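TlmII (Streptoalloteichus hindustanus, PDB 4HVM) probably serves tallysomycin biosynthesis as a condensation-domain protein of the nonribosomal peptide synthetase type, and may bind phosphopantetheine. Local coordinates at residues A[179-183]-A[331-335]; A[195-200]-A[341-347]; A[199-205]-A[355-359]; A[412-418]-A[431-435]. One frame throughout, in Å; residues are numbered along the deposited sequence.

Contact 1 of 4, residues A[179-183]-A[331-335]; sequences FHPLD and HYLPY
Leu182 sends its CD1 methyl against both Leu333 and Pro334, and it loses more surface to this contact than any other residue of the two loops. The evidence is a methyl-to-methyl approach of 3.6 Å between Leu182 CD1 and Leu333 CD1, with Pro334 CD at 3.7 Å from Leu182 CD1. Because CG stands anti to the carbonyl carbon (chi1 -51°) and the branch runs on extended, the methyl is carried straight across to the proline. The second methyl, CD2, settles 3.9 Å from Tyr332 O, a carbonyl that Arg191 NH1 also engages by a hydrogen bond.

Tyr332 turns its ring toward Pro181, whose CG comes obliquely to CE2 at 3.8 Å, while the phenol OH is hydrogen-bonded to Asp298. Pro334 occupies the N-cap position of helix 335-344, and its CG also meets His180 CE1 at 4.1 Å. The imidazole is fixed from within its own loop: Leu182 N donates to His180 ND1 over 3.0 Å, almost exactly in the ring plane. With alanine in place of His180 the ND1 acceptor is gone, and Leu182 N would probably lose its mate while a gap opened beside Pro334 CG. Since the contacts between the loops are mostly apolar, and Tyr332 O and OH bond to Arg191 and Asp298, the fit between these loops rests on shape and burial, not on directional bonds.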
loop_
_atom_site.group_PDB
_atom_site.type_symbol
_atom_site.label_atom_id
_atom_site.label_comp_id
_atom_site.label_asym_id
_atom_site.label_seq_id
_atom_site.Cartn_x
_atom_site.Cartn_y
_atom_site.Cartn_z
ATOM N N PHE A 179 12.694 9.579 13.473
ATOM C CA PHE A 179 13.367 9.853 12.206
ATOM C C PHE A 179 12.509 10.662 11.239
ATOM O O PHE A 179 11.305 10.438 11.113
ATOM C CB PHE A 179 13.829 8.556 11.536
ATOM C CG PHE A 179 14.433 8.762 10.177
ATOM C CD1 PHE A 179 15.707 9.295 10.047
ATOM C CD2 PHE A 179 13.732 8.422 9.030
ATOM C CE1 PHE A 179 16.269 9.487 8.801
ATOM C CE2 PHE A 179 14.289 8.610 7.780
ATOM C CZ PHE A 179 15.560 9.144 7.666
ATOM N N HIS A 180 13.152 11.603 10.554
ATOM C CA HIS A 180 12.491 12.441 9.562
ATOM C C HIS A 180 13.488 12.782 8.462
ATOM O O HIS A 180 14.562 13.315 8.740
ATOM C CB HIS A 180 11.970 13.724 10.212
ATOM C CG HIS A 180 10.893 14.410 9.428
ATOM N ND1 HIS A 180 11.116 14.985 8.196
ATOM C CD2 HIS A 180 9.586 14.621 9.710
ATOM C CE1 HIS A 180 9.991 15.515 7.749
ATOM N NE2 HIS A 180 9.048 15.308 8.650
ATOM N N PRO A 181 13.139 12.472 7.206
ATOM C CA PRO A 181 14.012 12.717 6.052
ATOM C C PRO A 181 14.379 14.191 5.912
ATOM O O PRO A 181 15.379 14.515 5.274
ATOM C CB PRO A 181 13.147 12.282 4.866
ATOM C CG PRO A 181 12.185 11.308 5.434
ATOM C CD PRO A 181 11.880 11.818 6.812
ATOM N N LEU A 182 13.572 15.065 6.507
ATOM C CA LEU A 182 13.806 16.503 6.461
ATOM C C LEU A 182 14.127 17.039 7.852
ATOM O O LEU A 182 13.537 18.017 8.311
ATOM C CB LEU A 182 12.587 17.220 5.885
ATOM C CG LEU A 182 12.064 16.658 4.564
ATOM C CD1 LEU A 182 10.892 17.479 4.066
ATOM C CD2 LEU A 182 13.168 16.611 3.520
ATOM N N ASP A 183 15.065 16.381 8.525
ATOM C CA ASP A 183 15.440 16.773 9.876
ATOM C C ASP A 183 16.116 18.143 9.897
ATOM O O ASP A 183 15.901 18.934 10.818
ATOM C CB ASP A 183 16.344 15.715 10.511
ATOM C CG ASP A 183 16.332 15.771 12.030
ATOM O OD1 ASP A 183 15.328 15.330 12.634
ATOM O OD2 ASP A 183 17.328 16.248 12.618
ATOM N N HIS A 331 13.354 15.934 -4.699
ATOM C CA HIS A 331 12.779 17.020 -3.911
ATOM C C HIS A 331 11.647 16.523 -3.015
ATOM O O HIS A 331 10.580 17.137 -2.943
ATOM C CB HIS A 331 12.273 18.132 -4.830
ATOM C CG HIS A 331 13.313 18.655 -5.769
ATOM N ND1 HIS A 331 13.516 18.125 -7.026
ATOM C CD2 HIS A 331 14.219 19.652 -5.632
ATOM C CE1 HIS A 331 14.496 18.778 -7.625
ATOM N NE2 HIS A 331 14.939 19.711 -6.800
ATOM N N TYR A 332 11.897 15.416 -2.326
ATOM C CA TYR A 332 10.880 14.765 -1.509
ATOM C C TYR A 332 10.310 15.664 -0.418
ATOM O O TYR A 332 11.040 16.377 0.273
ATOM C CB TYR A 332 11.422 13.470 -0.897
ATOM C CG TYR A 332 10.513 12.850 0.143
ATOM C CD1 TYR A 332 9.338 12.206 -0.228
ATOM C CD2 TYR A 332 10.834 12.901 1.494
ATOM C CE1 TYR A 332 8.504 11.636 0.717
ATOM C CE2 TYR A 332 10.006 12.333 2.448
ATOM C CZ TYR A 332 8.843 11.702 2.051
ATOM O OH TYR A 332 8.011 11.135 2.985
ATOM N N LEU A 333 8.988 15.627 -0.295
ATOM C CA LEU A 333 8.268 16.270 0.795
ATOM C C LEU A 333 7.099 15.353 1.130
ATOM O O LEU A 333 6.349 14.958 0.232
ATOM C CB LEU A 333 7.764 17.650 0.370
ATOM C CG LEU A 333 7.055 18.491 1.434
ATOM C CD1 LEU A 333 8.044 19.012 2.468
ATOM C CD2 LEU A 333 6.287 19.639 0.796
ATOM N N PRO A 334 6.955 14.989 2.415
ATOM C CA PRO A 334 5.922 14.053 2.871
ATOM C C PRO A 334 4.541 14.386 2.308
ATOM O O PRO A 334 4.155 15.557 2.266
ATOM C CB PRO A 334 5.945 14.230 4.388
ATOM C CG PRO A 334 7.349 14.624 4.690
ATOM C CD PRO A 334 7.776 15.491 3.532
ATOM N N TYR A 335 3.820 13.355 1.873
ATOM C CA TYR A 335 2.539 13.529 1.195
ATOM C C TYR A 335 1.552 14.364 1.996
ATOM O O TYR A 335 0.810 15.163 1.429
ATOM C CB TYR A 335 1.921 12.172 0.859
ATOM C CG TYR A 335 0.649 12.260 0.050
ATOM C CD1 TYR A 335 0.692 12.444 -1.322
ATOM C CD2 TYR A 335 -0.596 12.149 0.658
ATOM C CE1 TYR A 335 -0.465 12.521 -2.067
ATOM C CE2 TYR A 335 -1.763 12.227 -0.080
ATOM C CZ TYR A 335 -1.691 12.412 -1.442
ATOM O OH TYR A 335 -2.848 12.490 -2.181
#

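Contact 2 of 4, residues A[195-200]-A[341-347]; sequences WSRRLP and LAVDLGV. With SO4 (sulfate ion), chain E.
CG of Leu199 lies anti to the carbonyl carbon (chi1 -77°) and CG of Leu341 anti to the backbone N (chi1 -178°); these settings direct the two branches at each other. The two branches cross at a slant, and Leu199 CD1 ends 3.7 Å from Leu341 CG. The same methyl reaches Ala342 CB at 3.8 Å. Leu199 also touches Leu345 and Val347, and has the largest buried area of the contact.

Around this centre, Leu341 CD2 packs on Trp195 CB at 3.9 Å and passes Ser196 OG, a hydroxyl hydrogen-bonded to His192 O one turn back. Leu345 CD1 covers Ser196 O and comes near Leu199 CB. Farther along, Val347 uses both methyls against one carbonyl, CG1 and CG2 each lying 3.7 Å from Leu199 O. Gly346, at positive phi, ends the helix in a Schellman motif, after which Val347 lies against Leu199 and Pro200.

On another side of helix 185-198, Arg198 holds a sulfate, probably from the crystallisation liquor: NH2 donates to O3 at 2.6 Å and NH1 to O4 at 2.8 Å. Arg197 lays one guanidinium face toward sulfate O1. The contact thus seats the end of helix 185-198 on the end of helix 335-344, with Trp195 leading to the loop at Leu333 and Leu199 to Trp357, just before strand 359-361.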
loop_
_atom_site.group_PDB
_atom_site.type_symbol
_atom_site.label_atom_id
_atom_site.label_comp_id
_atom_site.label_asym_id
_atom_site.label_seq_id
_atom_site.Cartn_x
_atom_site.Cartn_y
_atom_site.Cartn_z
ATOM N N TRP A 195 7.955 22.912 -3.721
ATOM C CA TRP A 195 6.568 22.522 -3.934
ATOM C C TRP A 195 5.625 23.721 -3.956
ATOM O O TRP A 195 4.595 23.690 -4.625
ATOM C CB TRP A 195 6.128 21.507 -2.879
ATOM C CG TRP A 195 6.605 20.120 -3.164
ATOM C CD1 TRP A 195 7.734 19.522 -2.681
ATOM C CD2 TRP A 195 5.972 19.157 -4.012
ATOM N NE1 TRP A 195 7.839 18.243 -3.174
ATOM C CE2 TRP A 195 6.769 17.996 -3.994
ATOM C CE3 TRP A 195 4.807 19.164 -4.785
ATOM C CZ2 TRP A 195 6.436 16.851 -4.720
ATOM C CZ3 TRP A 195 4.478 18.029 -5.503
ATOM C CH2 TRP A 195 5.288 16.889 -5.466
ATOM N N SER A 196 5.979 24.774 -3.225
ATOM C CA SER A 196 5.174 25.994 -3.211
ATOM C C SER A 196 5.135 26.647 -4.585
ATOM O O SER A 196 4.137 27.259 -4.963
ATOM C CB SER A 196 5.714 26.993 -2.186
ATOM O OG SER A 196 5.463 26.539 -0.863
ATOM N N ARG A 197 6.228 26.507 -5.327
ATOM C CA ARG A 197 6.350 27.109 -6.649
ATOM C C ARG A 197 5.610 26.303 -7.718
ATOM O O ARG A 197 5.170 26.856 -8.727
ATOM C CB ARG A 197 7.830 27.262 -7.019
ATOM C CG ARG A 197 8.081 27.789 -8.425
ATOM C CD ARG A 197 9.566 27.801 -8.773
ATOM N NE ARG A 197 10.216 29.065 -8.434
ATOM C CZ ARG A 197 10.834 29.307 -7.282
ATOM N NH1 ARG A 197 10.888 28.371 -6.344
ATOM N NH2 ARG A 197 11.397 30.490 -7.067
ATOM N N ARG A 198 5.455 25.004 -7.485
ATOM C CA ARG A 198 4.909 24.110 -8.506
ATOM C C ARG A 198 3.433 23.746 -8.332
ATOM O O ARG A 198 2.728 23.531 -9.318
ATOM C CB ARG A 198 5.768 22.849 -8.615
ATOM C CG ARG A 198 7.058 23.090 -9.375
ATOM C CD ARG A 198 8.064 21.979 -9.168
ATOM N NE ARG A 198 9.328 22.271 -9.839
ATOM C CZ ARG A 198 10.251 23.104 -9.367
ATOM N NH1 ARG A 198 11.371 23.304 -10.049
ATOM N NH2 ARG A 198 10.057 23.738 -8.217
ATOM N N LEU A 199 2.974 23.678 -7.087
ATOM C CA LEU A 199 1.574 23.355 -6.795
ATOM C C LEU A 199 0.519 24.219 -7.511
ATOM O O LEU A 199 -0.478 23.683 -7.997
ATOM C CB LEU A 199 1.319 23.330 -5.283
ATOM C CG LEU A 199 1.814 22.095 -4.528
ATOM C CD1 LEU A 199 1.525 22.211 -3.039
ATOM C CD2 LEU A 199 1.191 20.828 -5.100
ATOM N N PRO A 200 0.718 25.552 -7.572
ATOM C CA PRO A 200 -0.294 26.347 -8.279
ATOM C C PRO A 200 -0.346 26.071 -9.781
ATOM O O PRO A 200 -1.377 26.316 -10.407
ATOM C CB PRO A 200 0.165 27.789 -8.037
ATOM C CG PRO A 200 0.983 27.727 -6.801
ATOM C CD PRO A 200 1.693 26.416 -6.881
ATOM N N LEU A 341 -0.009 21.843 2.254
ATOM C CA LEU A 341 0.490 22.977 1.485
ATOM C C LEU A 341 -0.457 23.344 0.348
ATOM O O LEU A 341 -0.753 24.519 0.129
ATOM C CB LEU A 341 1.885 22.681 0.935
ATOM C CG LEU A 341 2.555 23.800 0.142
ATOM C CD1 LEU A 341 2.616 25.084 0.958
ATOM C CD2 LEU A 341 3.947 23.371 -0.289
ATOM N N ALA A 342 -0.932 22.332 -0.372
ATOM C CA ALA A 342 -1.853 22.557 -1.480
ATOM C C ALA A 342 -3.171 23.165 -1.011
ATOM O O ALA A 342 -3.850 23.860 -1.768
ATOM C CB ALA A 342 -2.108 21.264 -2.224
ATOM N N VAL A 343 -3.527 22.896 0.240
ATOM C CA VAL A 343 -4.747 23.442 0.818
ATOM C C VAL A 343 -4.589 24.925 1.129
ATOM O O VAL A 343 -5.470 25.727 0.818
ATOM C CB VAL A 343 -5.154 22.684 2.098
ATOM C CG1 VAL A 343 -6.174 23.481 2.893
ATOM C CG2 VAL A 343 -5.699 21.309 1.743
ATOM N N ASP A 344 -3.459 25.284 1.734
ATOM C CA ASP A 344 -3.183 26.675 2.088
ATOM C C ASP A 344 -3.076 27.564 0.853
ATOM O O ASP A 344 -3.509 28.715 0.865
ATOM C CB ASP A 344 -1.894 26.781 2.911
ATOM C CG ASP A 344 -1.989 26.064 4.243
ATOM O OD1 ASP A 344 -3.120 25.785 4.699
ATOM O OD2 ASP A 344 -0.928 25.786 4.841
ATOM N N LEU A 345 -2.499 27.022 -0.214
ATOM C CA LEU A 345 -2.350 27.760 -1.461
ATOM C C LEU A 345 -3.652 27.775 -2.266
ATOM O O LEU A 345 -3.709 28.340 -3.359
ATOM C CB LEU A 345 -1.214 27.166 -2.294
ATOM C CG LEU A 345 0.162 27.101 -1.627
ATOM C CD1 LEU A 345 1.160 26.400 -2.530
ATOM C CD2 LEU A 345 0.661 28.490 -1.264
ATOM N N GLY A 346 -4.690 27.146 -1.720
ATOM C CA GLY A 346 -6.006 27.145 -2.335
ATOM C C GLY A 346 -6.085 26.330 -3.609
ATOM O O GLY A 346 -6.970 26.540 -4.438
ATOM N N VAL A 347 -5.153 25.398 -3.766
ATOM C CA VAL A 347 -5.119 24.545 -4.946
ATOM C C VAL A 347 -6.196 23.465 -4.860
ATOM O O VAL A 347 -6.866 23.165 -5.848
ATOM C CB VAL A 347 -3.732 23.902 -5.134
ATOM C CG1 VAL A 347 -3.737 22.951 -6.317
ATOM C CG2 VAL A 347 -2.674 24.980 -5.317
HETATM S S SO4 E . 13.428 25.602 -8.382
HETATM O O1 SO4 E . 13.273 26.902 -9.028
HETATM O O2 SO4 E . 14.478 25.652 -7.366
HETATM O O3 SO4 E . 12.165 25.253 -7.738
HETATM O O4 SO4 E . 13.780 24.611 -9.397
#

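Contact 3 of 4, residues A[199-205]-A[355-359]; sequences LPALPVR and ARWDV
Leu202 O is gripped side-on by one guanidinium, Arg356 giving it NH2 at 2.7 Å and NE at 3.1 Å. The two bonds differ in geometry: NH2 lies in the carbonyl plane, but NE sits well above it, 59° out. A weak third bond runs from Arg356 NE to Pro203 O. Bends at chi2 and chi3 turn the guanidinium so that NE and NH2 both face Leu202 O, and Val204 CG2 rests over the centre of one guanidinium face.

The second grip is reversed in direction. Arg205 offers NE to the syn lone pair of Asp358 OD1 at 2.9 Å, with NH2 on the same oxygen at 3.3 Å, a salt bridge whose planes stand 68° apart. Apart from these polar grips, Leu202 CD2 meets the edge of Trp357 at CE3, 3.6 Å away, and Leu199 CD2 approaches CZ3 obliquely. A methionine in place of Arg356 takes away both donors to Leu202 O, which would probably leave that carbonyl without its mates and the backbone near Leu202 less firmly held.

The arginines pin this loop to the lead-in of strand 359-361, an inner strand of a mixed sheet consistent with one lobe of the condensation-domain fold.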
loop_
_atom_site.group_PDB
_atom_site.type_symbol
_atom_site.label_atom_id
_atom_site.label_comp_id
_atom_site.label_asym_id
_atom_site.label_seq_id
_atom_site.Cartn_x
_atom_site.Cartn_y
_atom_site.Cartn_z
ATOM N N LEU A 199 2.974 23.678 -7.087
ATOM C CA LEU A 199 1.574 23.355 -6.795
ATOM C C LEU A 199 0.519 24.219 -7.511
ATOM O O LEU A 199 -0.478 23.683 -7.997
ATOM C CB LEU A 199 1.319 23.330 -5.283
ATOM C CG LEU A 199 1.814 22.095 -4.528
ATOM C CD1 LEU A 199 1.525 22.211 -3.039
ATOM C CD2 LEU A 199 1.191 20.828 -5.100
ATOM N N PRO A 200 0.718 25.552 -7.572
ATOM C CA PRO A 200 -0.294 26.347 -8.279
ATOM C C PRO A 200 -0.346 26.071 -9.781
ATOM O O PRO A 200 -1.377 26.316 -10.407
ATOM C CB PRO A 200 0.165 27.789 -8.037
ATOM C CG PRO A 200 0.983 27.727 -6.801
ATOM C CD PRO A 200 1.693 26.416 -6.881
ATOM N N ALA A 201 0.747 25.571 -10.347
ATOM C CA ALA A 201 0.830 25.364 -11.789
ATOM C C ALA A 201 0.247 24.024 -12.230
ATOM O O ALA A 201 0.139 23.752 -13.424
ATOM C CB ALA A 201 2.268 25.497 -12.257
ATOM N N LEU A 202 -0.122 23.187 -11.267
ATOM C CA LEU A 202 -0.715 21.889 -11.574
ATOM C C LEU A 202 -2.011 22.054 -12.362
ATOM O O LEU A 202 -2.907 22.787 -11.942
ATOM C CB LEU A 202 -0.982 21.100 -10.291
ATOM C CG LEU A 202 0.015 20.007 -9.907
ATOM C CD1 LEU A 202 1.421 20.559 -9.792
ATOM C CD2 LEU A 202 -0.394 19.338 -8.606
ATOM N N PRO A 203 -2.111 21.368 -13.510
ATOM C CA PRO A 203 -3.290 21.432 -14.383
ATOM C C PRO A 203 -4.562 20.947 -13.690
ATOM O O PRO A 203 -4.496 20.142 -12.760
ATOM C CB PRO A 203 -2.923 20.499 -15.540
ATOM C CG PRO A 203 -1.859 19.603 -14.991
ATOM C CD PRO A 203 -1.087 20.446 -14.030
ATOM N N VAL A 204 -5.706 21.438 -14.152
ATOM C CA VAL A 204 -6.990 21.125 -13.535
ATOM C C VAL A 204 -7.601 19.842 -14.094
ATOM O O VAL A 204 -7.690 19.662 -15.308
ATOM C CB VAL A 204 -7.994 22.279 -13.723
ATOM C CG1 VAL A 204 -9.299 21.973 -13.008
ATOM C CG2 VAL A 204 -7.401 23.587 -13.219
ATOM N N ARG A 205 -8.023 18.957 -13.195
ATOM C CA ARG A 205 -8.690 17.717 -13.577
ATOM C C ARG A 205 -9.805 17.365 -12.594
ATOM O O ARG A 205 -10.982 17.603 -12.863
ATOM C CB ARG A 205 -7.682 16.569 -13.661
ATOM C CG ARG A 205 -7.053 16.388 -15.028
ATOM C CD ARG A 205 -6.007 15.289 -14.991
ATOM N NE ARG A 205 -6.573 14.010 -14.566
ATOM C CZ ARG A 205 -7.032 13.081 -15.399
ATOM N NH1 ARG A 205 -6.995 13.285 -16.708
ATOM N NH2 ARG A 205 -7.528 11.946 -14.925
ATOM N N ALA A 355 -7.440 15.837 -6.176
ATOM C CA ALA A 355 -8.110 16.199 -7.423
ATOM C C ALA A 355 -7.131 16.560 -8.536
ATOM O O ALA A 355 -7.425 16.368 -9.717
ATOM C CB ALA A 355 -9.080 17.342 -7.186
ATOM N N ARG A 356 -5.967 17.079 -8.155
ATOM C CA ARG A 356 -4.971 17.529 -9.124
ATOM C C ARG A 356 -3.941 16.445 -9.431
ATOM O O ARG A 356 -3.061 16.632 -10.271
ATOM C CB ARG A 356 -4.276 18.797 -8.628
ATOM C CG ARG A 356 -5.233 19.931 -8.285
ATOM C CD ARG A 356 -5.871 20.552 -9.522
ATOM N NE ARG A 356 -5.109 21.708 -9.990
ATOM C CZ ARG A 356 -5.329 22.963 -9.607
ATOM N NH1 ARG A 356 -6.304 23.246 -8.753
ATOM N NH2 ARG A 356 -4.573 23.941 -10.086
ATOM N N TRP A 357 -4.050 15.319 -8.734
ATOM C CA TRP A 357 -3.263 14.130 -9.051
ATOM C C TRP A 357 -4.122 12.882 -8.864
ATOM O O TRP A 357 -3.788 11.990 -8.087
ATOM C CB TRP A 357 -1.975 14.058 -8.216
ATOM C CG TRP A 357 -2.148 14.277 -6.733
ATOM C CD1 TRP A 357 -2.564 13.361 -5.810
ATOM C CD2 TRP A 357 -1.878 15.481 -6.005
ATOM N NE1 TRP A 357 -2.586 13.924 -4.558
ATOM C CE2 TRP A 357 -2.169 15.225 -4.650
ATOM C CE3 TRP A 357 -1.427 16.754 -6.368
ATOM C CZ2 TRP A 357 -2.022 16.194 -3.658
ATOM C CZ3 TRP A 357 -1.281 17.714 -5.382
ATOM C CH2 TRP A 357 -1.578 17.428 -4.045
ATOM N N ASP A 358 -5.225 12.831 -9.607
ATOM C CA ASP A 358 -6.279 11.840 -9.389
ATOM C C ASP A 358 -6.025 10.468 -10.016
ATOM O O ASP A 358 -6.961 9.701 -10.246
ATOM C CB ASP A 358 -7.627 12.388 -9.869
ATOM C CG ASP A 358 -7.621 12.724 -11.345
ATOM O OD1 ASP A 358 -6.515 12.813 -11.918
ATOM O OD2 ASP A 358 -8.711 12.902 -11.931
ATOM N N VAL A 359 -4.764 10.156 -10.286
ATOM C CA VAL A 359 -4.402 8.823 -10.746
ATOM C C VAL A 359 -3.427 8.186 -9.766
ATOM O O VAL A 359 -2.328 8.697 -9.550
ATOM C CB VAL A 359 -3.766 8.853 -12.146
ATOM C CG1 VAL A 359 -3.381 7.447 -12.577
ATOM C CG2 VAL A 359 -4.721 9.484 -13.149
#

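Contact 4 of 4, residues A[412-418]-A[431-435]; sequences WDGTTTD and VLDQR
Arg435 lies flat on Trp412 beside the open end of a beta hairpin made by strands 417-424 and 427-434. Its guanidinium is 3.6 Å from the indole, centre to centre, with planes only 8° apart, and CZ sits over the five-membered ring in a cation-pi interaction. An extended chain from CG to NE lets the arginine slide along the indole, CD reaching Trp412 CZ2 at 3.6 Å.

Backbone pairing supplies the rest of the first shell. Asp418 and Asp433 form an antiparallel hydrogen-bonded pair, Asp433 N to Asp418 O measuring 2.7 Å and Asp418 N to Asp433 O 2.8 Å. Thr417 and Gln434 are the neighbouring non-hydrogen-bonded pair, their side chains side by side on the other face. Beyond it, Arg435 N donates to Thr416 O at 2.9 Å, which sets the root of the stacking arginine. Thr417 CG2 also packs on Leu432 CD1.

The two carboxylates point the same way, with Asp418 OD1 and Asp433 OD2 4.0 Å apart; this like-charge proximity is probably eased by outside partners, His362 for Asp418 and Thr217 for Asp433.

The next shell fixes the indole. Asp413 OD1 accepts from Thr415 N, an Asx turn that brings the chain back under the ring, and also from Thr415 OG1, both from one face of its carboxylate. Gly414 CA then covers the indole face opposite Arg435, and Trp412 NE1 donates in its ring plane to Thr415 O at 2.9 Å.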
loop_
_atom_site.group_PDB
_atom_site.type_symbol
_atom_site.label_atom_id
_atom_site.label_comp_id
_atom_site.label_asym_id
_atom_site.label_seq_id
_atom_site.Cartn_x
_atom_site.Cartn_y
_atom_site.Cartn_z
ATOM N N TRP A 412 -13.997 10.871 0.200
ATOM C CA TRP A 412 -13.304 10.501 -1.031
ATOM C C TRP A 412 -12.295 11.580 -1.421
ATOM O O TRP A 412 -12.639 12.759 -1.472
ATOM C CB TRP A 412 -14.331 10.273 -2.145
ATOM C CG TRP A 412 -13.749 10.065 -3.506
ATOM C CD1 TRP A 412 -12.797 9.158 -3.862
ATOM C CD2 TRP A 412 -14.108 10.763 -4.706
ATOM N NE1 TRP A 412 -12.528 9.258 -5.206
ATOM C CE2 TRP A 412 -13.321 10.236 -5.748
ATOM C CE3 TRP A 412 -15.013 11.788 -4.997
ATOM C CZ2 TRP A 412 -13.410 10.698 -7.059
ATOM C CZ3 TRP A 412 -15.100 12.247 -6.299
ATOM C CH2 TRP A 412 -14.304 11.702 -7.314
ATOM N N ASP A 413 -11.053 11.180 -1.692
ATOM C CA ASP A 413 -9.981 12.150 -1.932
ATOM C C ASP A 413 -9.967 12.736 -3.342
ATOM O O ASP A 413 -9.246 13.696 -3.611
ATOM C CB ASP A 413 -8.599 11.577 -1.568
ATOM C CG ASP A 413 -8.202 10.377 -2.423
ATOM O OD1 ASP A 413 -8.936 10.030 -3.372
ATOM O OD2 ASP A 413 -7.137 9.784 -2.142
ATOM N N GLY A 414 -10.755 12.154 -4.239
ATOM C CA GLY A 414 -10.864 12.670 -5.590
ATOM C C GLY A 414 -10.187 11.811 -6.638
ATOM O O GLY A 414 -10.254 12.116 -7.830
ATOM N N THR A 415 -9.529 10.740 -6.203
ATOM C CA THR A 415 -8.873 9.827 -7.132
ATOM C C THR A 415 -9.909 9.130 -8.005
ATOM O O THR A 415 -10.847 8.512 -7.500
ATOM C CB THR A 415 -8.025 8.775 -6.396
ATOM O OG1 THR A 415 -7.076 9.436 -5.548
ATOM C CG2 THR A 415 -7.281 7.893 -7.393
ATOM N N THR A 416 -9.743 9.248 -9.319
ATOM C CA THR A 416 -10.701 8.678 -10.261
ATOM C C THR A 416 -10.206 7.384 -10.894
ATOM O O THR A 416 -11.003 6.537 -11.290
ATOM C CB THR A 416 -11.073 9.676 -11.373
ATOM O OG1 THR A 416 -9.887 10.111 -12.052
ATOM C CG2 THR A 416 -11.797 10.875 -10.783
ATOM N N THR A 417 -8.890 7.236 -10.994
ATOM C CA THR A 417 -8.303 6.010 -11.521
ATOM C C THR A 417 -7.337 5.416 -10.503
ATOM O O THR A 417 -6.274 5.979 -10.236
ATOM C CB THR A 417 -7.570 6.256 -12.854
ATOM O OG1 THR A 417 -8.491 6.775 -13.822
ATOM C CG2 THR A 417 -6.964 4.962 -13.380
ATOM N N ASP A 418 -7.720 4.278 -9.932
ATOM C CA ASP A 418 -6.896 3.599 -8.940
ATOM C C ASP A 418 -6.419 2.255 -9.482
ATOM O O ASP A 418 -7.225 1.412 -9.872
ATOM C CB ASP A 418 -7.683 3.398 -7.646
ATOM C CG ASP A 418 -6.790 3.086 -6.464
ATOM O OD1 ASP A 418 -6.325 1.931 -6.356
ATOM O OD2 ASP A 418 -6.557 3.999 -5.644
ATOM N N VAL A 431 -5.716 -4.880 -10.599
ATOM C CA VAL A 431 -7.046 -4.495 -10.143
ATOM C C VAL A 431 -7.285 -3.002 -10.356
ATOM O O VAL A 431 -6.576 -2.165 -9.800
ATOM C CB VAL A 431 -7.265 -4.843 -8.662
ATOM C CG1 VAL A 431 -8.687 -4.516 -8.255
ATOM C CG2 VAL A 431 -6.965 -6.310 -8.410
ATOM N N LEU A 432 -8.290 -2.678 -11.163
ATOM C CA LEU A 432 -8.560 -1.291 -11.538
ATOM C C LEU A 432 -9.840 -0.773 -10.902
ATOM O O LEU A 432 -10.895 -1.393 -11.024
ATOM C CB LEU A 432 -8.660 -1.155 -13.058
ATOM C CG LEU A 432 -9.123 0.196 -13.599
ATOM C CD1 LEU A 432 -8.071 1.264 -13.356
ATOM C CD2 LEU A 432 -9.460 0.095 -15.080
ATOM N N ASP A 433 -9.741 0.370 -10.231
ATOM C CA ASP A 433 -10.901 1.022 -9.632
ATOM C C ASP A 433 -11.129 2.372 -10.304
ATOM O O ASP A 433 -10.321 3.286 -10.160
ATOM C CB ASP A 433 -10.693 1.205 -8.127
ATOM C CG ASP A 433 -10.597 -0.117 -7.386
ATOM O OD1 ASP A 433 -11.409 -1.023 -7.670
ATOM O OD2 ASP A 433 -9.699 -0.256 -6.530
ATOM N N GLN A 434 -12.226 2.498 -11.044
ATOM C CA GLN A 434 -12.483 3.716 -11.809
ATOM C C GLN A 434 -13.754 4.447 -11.403
ATOM O O GLN A 434 -14.663 3.864 -10.817
ATOM C CB GLN A 434 -12.529 3.411 -13.308
ATOM C CG GLN A 434 -11.165 3.240 -13.937
ATOM C CD GLN A 434 -11.082 3.857 -15.320
ATOM O OE1 GLN A 434 -10.459 4.902 -15.510
ATOM N NE2 GLN A 434 -11.706 3.207 -16.296
ATOM N N ARG A 435 -13.792 5.737 -11.718
ATOM C CA ARG A 435 -14.996 6.545 -11.588
ATOM C C ARG A 435 -15.121 7.391 -12.849
ATOM O O ARG A 435 -14.438 8.406 -12.991
ATOM C CB ARG A 435 -14.920 7.441 -10.351
ATOM C CG ARG A 435 -14.651 6.694 -9.057
ATOM C CD ARG A 435 -14.913 7.561 -7.839
ATOM N NE ARG A 435 -14.561 6.866 -6.604
ATOM C CZ ARG A 435 -15.208 7.007 -5.452
ATOM N NH1 ARG A 435 -16.254 7.818 -5.368
ATOM N NH2 ARG A 435 -14.811 6.329 -4.383
#

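How the contacts relate
From the N terminus, the loop at 179-183, the end of helix 185-198 and the loop at 199-205 come in order, and their partners 331-335, 341-347 and 355-359 follow in the same order. Contacts 1, 2 and 3 therefore cross, each closing a loop of about 140 to 150 residues. Contact 2 shares Leu199 and Pro200 with contact 3, their centres about 10 Å apart, and joins contact 1 where Trp195 NE1 meets His331 O. Tyr335 OH links contact 1 to Trp357 of contact 3. Contact 4 follows in series, closing a short hairpin; Asp358 O, which meets the backbone N of Thr416 and Thr417, ties it to contact 3 where strands 359-361 and 417-424 of the six-stranded sheet begin.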